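Local coordinates for protein alanine dehydrogenase (Archaeoglobus fulgidus, PDB 1OMO) that catalyses the reversible, NAD-dependent oxidative deamination of alanine to pyruvate and ammonium, acting as a homodimer, at residues E25-L30 / L293-V298; M1-L6 / T92-A97. All coordinates share one frame; numbering follows the deposited sequence.

Contact 1: E25-L30 / L293-V298; sequences EEAFRL and LAIQDV
Phe28 reaches from helix 17-32 to the start of helix 294-311 and meets Leu293 at the rim of its ring: CD1 of Leu293 lies in the ring plane, 3.3 Å from CE1 of Phe28, and the two side chains cross at about a right angle. Ile295 fills the space nearer the helix backbones. With CG1 between its own backbone N and carbonyl carbon (chi1 57°) and the chain extended beyond, its CD1 comes 3.4 Å from the carbonyl O of Ala27 and 4.2 Å from Ala27 CB. Ala27 and Ile295 are the nearest pair of the two backbones, where the segment axes pass 9.1 Å apart at 134°. The amide of Gln296 is turned 56° from the Phe28 ring plane, and their closest approach in the model is too short to trust. OE1 of Gln296 accepts a nearly straight bond of 2.8 Å from N of Leu293, the N-cap residue, one half of a capping box. Gln296 also touches Arg108, an NAD-binding residue. Between the segments the chemistry is thus apolar, while Gln296 OE1 serves Leu293 and Asp297 salt-bridges Arg108 and Lys65, the proposed proton donor/acceptor, consistent with a buried helix pair backing the active-site cleft.

Contact 2: M1-L6 / T92-A97; sequences METLIL and TGFPLA
Phe94 holds CG anti to its backbone N (chi1 -174°), which sends the ring toward the N terminus, and Met1, bent at chi2 and chi3 (-50° and -44°), folds its methyl back over that ring. CE of Met1 stands 3.4 Å from the ring centroid, a CH-pi contact, and SD lies farther out over the same face at 4.6 Å, making a Met-aromatic pair. CD of Pro95, the next residue in the chain, lies 3.4 Å above the opposite face of the Phe94 ring, toward the rim, while Glu2 meets the ring edge through the backbone, with O 3.4 Å from CE2 of Phe94.

Beyond the ring the strands run side by side. Thr3 donates its hydroxyl OG1 to O of Pro95 at 2.6 Å, approaching nearly along the C=O axis, and its CG2 rests near Ala97 CA. One residue on, Leu4 N bonds to O of Leu96 at 3.0 Å. Leu4 and Ala97 form a parallel bridge with both side chains on one face of the sheet, CB to CB 4.1 Å, and Ala97 CA adds a CA-H...O contact to Leu4 O. Leu96 and Ala97 together oppose Leu87 of strand 83-88, a classic beta bulge.

On the far side strand 3-6 bonds to strand 315-317, which places strand 3-6 between two neighbours in the mixed sheet. The second subunit reaches the same region: its Leu78 packs on Met1 and its Met82 on Phe94. A side-chain hydroxyl therefore supplements the backbone bonding where the strands meet, and the sulfur and methyl of Met1 close over an aromatic ring that also belongs to the dimer contact.

How the contacts relate
From the N terminus, residues 1-6 supply the first half of contact 2, and helix 17-32, carrying 25-30, follows soon after. The chain then builds several strands of the mixed sheet before 92-97 returns to the N-terminal strand and closes a loop of 85 residues. Contact 1 stays open much longer: its partner, 293-298, comes only after the Rossmann-type parallel sheet, 262 residues on. Contact 1 opens within the loop that 92-97 closes and closes long after it, so the two cross. Their nearest atoms are about 9 Å apart without touching, yet helix 294-311 links them, since Tyr305 farther along it packs on Leu4 and Leu96. Helix pairing near the cofactor is thereby connected to the dimer-forming sheet.

Contact 1: E25-L30 / L293-V298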
loop_
_atom_site.group_PDB
_atom_site.type_symbol
_atom_site.label_atom_id
_atom_site.label_comp_id
_atom_site.label_asym_id
_atom_site.label_seq_id
_atom_site.Cartn_x
_atom_site.Cartn_y
_atom_site.Cartn_z
ATOM N N GLU A 25 -12.538 -10.442 16.221
ATOM C CA GLU A 25 -13.984 -10.337 16.401
ATOM C C GLU A 25 -14.422 -8.862 16.475
ATOM O O GLU A 25 -15.382 -8.435 15.800
ATOM C CB GLU A 25 -14.411 -11.078 17.667
ATOM C CG GLU A 25 -15.933 -11.032 17.927
ATOM C CD GLU A 25 -16.379 -12.105 18.909
ATOM O OE1 GLU A 25 -15.620 -12.409 19.850
ATOM O OE2 GLU A 25 -17.489 -12.637 18.762
ATOM N N GLU A 26 -13.708 -8.072 17.277
ATOM C CA GLU A 26 -14.042 -6.638 17.415
ATOM C C GLU A 26 -13.799 -5.913 16.077
ATOM O O GLU A 26 -14.560 -5.040 15.681
ATOM C CB GLU A 26 -13.224 -6.034 18.571
ATOM C CG GLU A 26 -13.451 -4.567 18.846
ATOM C CD GLU A 26 -14.889 -4.205 19.237
ATOM O OE1 GLU A 26 -15.108 -3.025 19.573
ATOM O OE2 GLU A 26 -15.796 -5.073 19.226
ATOM N N ALA A 27 -12.743 -6.299 15.366
ATOM C CA ALA A 27 -12.450 -5.704 14.068
ATOM C C ALA A 27 -13.631 -5.926 13.151
ATOM O O ALA A 27 -14.072 -5.005 12.487
ATOM C CB ALA A 27 -11.207 -6.343 13.448
ATOM N N PHE A 28 -14.149 -7.147 13.088
ATOM C CA PHE A 28 -15.301 -7.375 12.213
ATOM C C PHE A 28 -16.485 -6.524 12.669
ATOM O O PHE A 28 -17.169 -5.910 11.857
ATOM C CB PHE A 28 -15.753 -8.835 12.221
ATOM C CG PHE A 28 -14.913 -9.740 11.393
ATOM C CD1 PHE A 28 -14.510 -9.358 10.112
ATOM C CD2 PHE A 28 -14.501 -10.960 11.890
ATOM C CE1 PHE A 28 -13.697 -10.185 9.351
ATOM C CE2 PHE A 28 -13.690 -11.792 11.134
ATOM C CZ PHE A 28 -13.286 -11.397 9.862
ATOM N N ARG A 29 -16.738 -6.523 13.973
ATOM C CA ARG A 29 -17.842 -5.752 14.532
ATOM C C ARG A 29 -17.691 -4.267 14.123
ATOM O O ARG A 29 -18.601 -3.690 13.504
ATOM C CB ARG A 29 -17.843 -5.928 16.053
ATOM C CG ARG A 29 -19.009 -5.277 16.755
ATOM C CD ARG A 29 -18.826 -5.303 18.280
ATOM N NE ARG A 29 -19.507 -4.143 18.847
ATOM C CZ ARG A 29 -18.940 -2.959 19.083
ATOM N NH1 ARG A 29 -17.650 -2.760 18.826
ATOM N NH2 ARG A 29 -19.688 -1.949 19.535
ATOM N N LEU A 30 -16.535 -3.663 14.419
ATOM C CA LEU A 30 -16.307 -2.255 14.051
ATOM C C LEU A 30 -16.467 -1.954 12.549
ATOM O O LEU A 30 -17.118 -0.983 12.181
ATOM C CB LEU A 30 -14.924 -1.785 14.514
ATOM C CG LEU A 30 -14.720 -1.755 16.026
ATOM C CD1 LEU A 30 -13.267 -1.556 16.352
ATOM C CD2 LEU A 30 -15.575 -0.638 16.633
ATOM N N LEU A 293 -8.567 -9.848 5.750
ATOM C CA LEU A 293 -8.800 -8.409 5.615
ATOM C C LEU A 293 -7.767 -7.549 6.338
ATOM O O LEU A 293 -7.285 -7.924 7.408
ATOM C CB LEU A 293 -10.192 -8.074 6.145
ATOM C CG LEU A 293 -11.343 -9.081 5.962
ATOM C CD1 LEU A 293 -12.584 -8.546 6.715
ATOM C CD2 LEU A 293 -11.656 -9.294 4.515
ATOM N N ALA A 294 -7.432 -6.387 5.778
ATOM C CA ALA A 294 -6.453 -5.522 6.439
ATOM C C ALA A 294 -6.894 -5.161 7.871
ATOM O O ALA A 294 -6.059 -5.032 8.763
ATOM C CB ALA A 294 -6.181 -4.240 5.609
ATOM N N ILE A 295 -8.184 -5.024 8.123
ATOM C CA ILE A 295 -8.576 -4.685 9.491
ATOM C C ILE A 295 -8.129 -5.758 10.488
ATOM O O ILE A 295 -7.842 -5.433 11.632
ATOM C CB ILE A 295 -10.102 -4.391 9.637
ATOM C CG1 ILE A 295 -10.942 -5.586 9.161
ATOM C CG2 ILE A 295 -10.454 -3.149 8.860
ATOM C CD1 ILE A 295 -12.408 -5.528 9.557
ATOM N N GLN A 296 -8.005 -7.009 10.047
ATOM C CA GLN A 296 -7.541 -8.089 10.940
ATOM C C GLN A 296 -6.034 -7.939 11.230
ATOM O O GLN A 296 -5.580 -8.156 12.364
ATOM C CB GLN A 296 -7.822 -9.504 10.345
ATOM C CG GLN A 296 -9.315 -9.791 10.082
ATOM C CD GLN A 296 -9.620 -11.073 9.240
ATOM O OE1 GLN A 296 -9.086 -11.269 8.159
ATOM N NE2 GLN A 296 -10.517 -11.910 9.745
ATOM N N ASP A 297 -5.265 -7.552 10.219
ATOM C CA ASP A 297 -3.820 -7.386 10.401
ATOM C C ASP A 297 -3.527 -6.170 11.314
ATOM O O ASP A 297 -2.683 -6.239 12.184
ATOM C CB ASP A 297 -3.140 -7.235 9.033
ATOM C CG ASP A 297 -3.348 -8.437 8.152
ATOM O OD1 ASP A 297 -3.104 -9.547 8.647
ATOM O OD2 ASP A 297 -3.750 -8.290 6.965
ATOM N N VAL A 298 -4.237 -5.059 11.130
ATOM C CA VAL A 298 -3.997 -3.904 12.011
ATOM C C VAL A 298 -4.437 -4.177 13.462
ATOM O O VAL A 298 -3.665 -3.928 14.415
ATOM C CB VAL A 298 -4.685 -2.626 11.489
ATOM C CG1 VAL A 298 -4.434 -1.466 12.467
ATOM C CG2 VAL A 298 -4.110 -2.261 10.109
#

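Contact 2: M1-L6 / T92-A97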
loop_
_atom_site.group_PDB
_atom_site.type_symbol
_atom_site.label_atom_id
_atom_site.label_comp_id
_atom_site.label_asym_id
_atom_site.label_seq_id
_atom_site.Cartn_x
_atom_site.Cartn_y
_atom_site.Cartn_z
ATOM N N MET A 1 12.660 10.732 17.666
ATOM C CA MET A 1 11.545 9.757 17.467
ATOM C C MET A 1 12.106 8.376 17.217
ATOM O O MET A 1 13.129 8.229 16.548
ATOM C CB MET A 1 10.685 10.163 16.276
ATOM C CG MET A 1 9.738 11.290 16.567
ATOM S SD MET A 1 8.789 10.957 18.078
ATOM C CE MET A 1 8.321 9.204 17.862
ATOM N N GLU A 2 11.433 7.361 17.736
ATOM C CA GLU A 2 11.912 5.997 17.573
ATOM C C GLU A 2 10.871 5.072 16.996
ATOM O O GLU A 2 9.715 5.102 17.417
ATOM C CB GLU A 2 12.334 5.420 18.930
ATOM C CG GLU A 2 13.355 6.259 19.659
ATOM C CD GLU A 2 14.670 6.278 18.932
ATOM O OE1 GLU A 2 15.492 5.359 19.145
ATOM O OE2 GLU A 2 14.871 7.210 18.126
ATOM N N THR A 3 11.280 4.240 16.047
ATOM C CA THR A 3 10.377 3.247 15.483
ATOM C C THR A 3 10.839 1.879 16.031
ATOM O O THR A 3 12.032 1.544 16.009
ATOM C CB THR A 3 10.419 3.264 13.947
ATOM O OG1 THR A 3 9.842 4.491 13.472
ATOM C CG2 THR A 3 9.664 2.089 13.364
ATOM N N LEU A 4 9.894 1.107 16.563
ATOM C CA LEU A 4 10.177 -0.216 17.127
ATOM C C LEU A 4 10.256 -1.244 15.978
ATOM O O LEU A 4 9.440 -1.207 15.053
ATOM C CB LEU A 4 9.054 -0.585 18.109
ATOM C CG LEU A 4 9.092 -1.853 18.938
ATOM C CD1 LEU A 4 10.133 -1.703 20.009
ATOM C CD2 LEU A 4 7.726 -2.129 19.527
ATOM N N ILE A 5 11.259 -2.118 16.017
ATOM C CA ILE A 5 11.435 -3.163 14.999
ATOM C C ILE A 5 11.151 -4.508 15.664
ATOM O O ILE A 5 11.772 -4.835 16.676
ATOM C CB ILE A 5 12.882 -3.147 14.421
ATOM C CG1 ILE A 5 13.158 -1.773 13.783
ATOM C CG2 ILE A 5 13.049 -4.205 13.329
ATOM C CD1 ILE A 5 12.125 -1.365 12.720
ATOM N N LEU A 6 10.186 -5.258 15.127
ATOM C CA LEU A 6 9.831 -6.562 15.693
ATOM C C LEU A 6 9.990 -7.707 14.705
ATOM O O LEU A 6 9.456 -7.694 13.579
ATOM C CB LEU A 6 8.407 -6.556 16.230
ATOM C CG LEU A 6 8.118 -5.773 17.513
ATOM C CD1 LEU A 6 6.646 -5.897 17.803
ATOM C CD2 LEU A 6 8.924 -6.292 18.701
ATOM N N THR A 92 -0.531 11.576 14.200
ATOM C CA THR A 92 0.714 12.158 13.689
ATOM C C THR A 92 1.261 11.484 12.421
ATOM O O THR A 92 2.185 12.001 11.793
ATOM C CB THR A 92 1.802 12.058 14.744
ATOM O OG1 THR A 92 2.054 10.673 15.019
ATOM C CG2 THR A 92 1.366 12.748 16.033
ATOM N N GLY A 93 0.702 10.317 12.073
ATOM C CA GLY A 93 1.144 9.565 10.905
ATOM C C GLY A 93 2.465 8.861 11.160
ATOM O O GLY A 93 2.979 8.132 10.318
ATOM N N PHE A 94 3.022 9.071 12.341
ATOM C CA PHE A 94 4.299 8.487 12.681
ATOM C C PHE A 94 4.313 6.958 12.655
ATOM O O PHE A 94 3.378 6.294 13.146
ATOM C CB PHE A 94 4.737 8.960 14.058
ATOM C CG PHE A 94 6.126 8.506 14.442
ATOM C CD1 PHE A 94 7.242 9.181 13.974
ATOM C CD2 PHE A 94 6.315 7.386 15.233
ATOM C CE1 PHE A 94 8.526 8.752 14.282
ATOM C CE2 PHE A 94 7.601 6.938 15.557
ATOM C CZ PHE A 94 8.709 7.623 15.078
ATOM N N PRO A 95 5.372 6.381 12.077
ATOM C CA PRO A 95 5.542 4.922 11.984
ATOM C C PRO A 95 6.072 4.386 13.316
ATOM O O PRO A 95 7.291 4.345 13.552
ATOM C CB PRO A 95 6.552 4.751 10.847
ATOM C CG PRO A 95 7.390 5.991 10.954
ATOM C CD PRO A 95 6.371 7.093 11.260
ATOM N N LEU A 96 5.127 3.993 14.169
ATOM C CA LEU A 96 5.371 3.457 15.496
ATOM C C LEU A 96 6.167 2.154 15.460
ATOM O O LEU A 96 7.009 1.893 16.327
ATOM C CB LEU A 96 4.022 3.186 16.186
ATOM C CG LEU A 96 3.237 4.162 17.081
ATOM C CD1 LEU A 96 3.810 5.563 17.037
ATOM C CD2 LEU A 96 1.780 4.172 16.622
ATOM N N ALA A 97 5.897 1.313 14.472
ATOM C CA ALA A 97 6.596 0.030 14.420
ATOM C C ALA A 97 6.608 -0.587 13.019
ATOM O O ALA A 97 5.747 -0.283 12.173
ATOM C CB ALA A 97 5.925 -0.960 15.412
#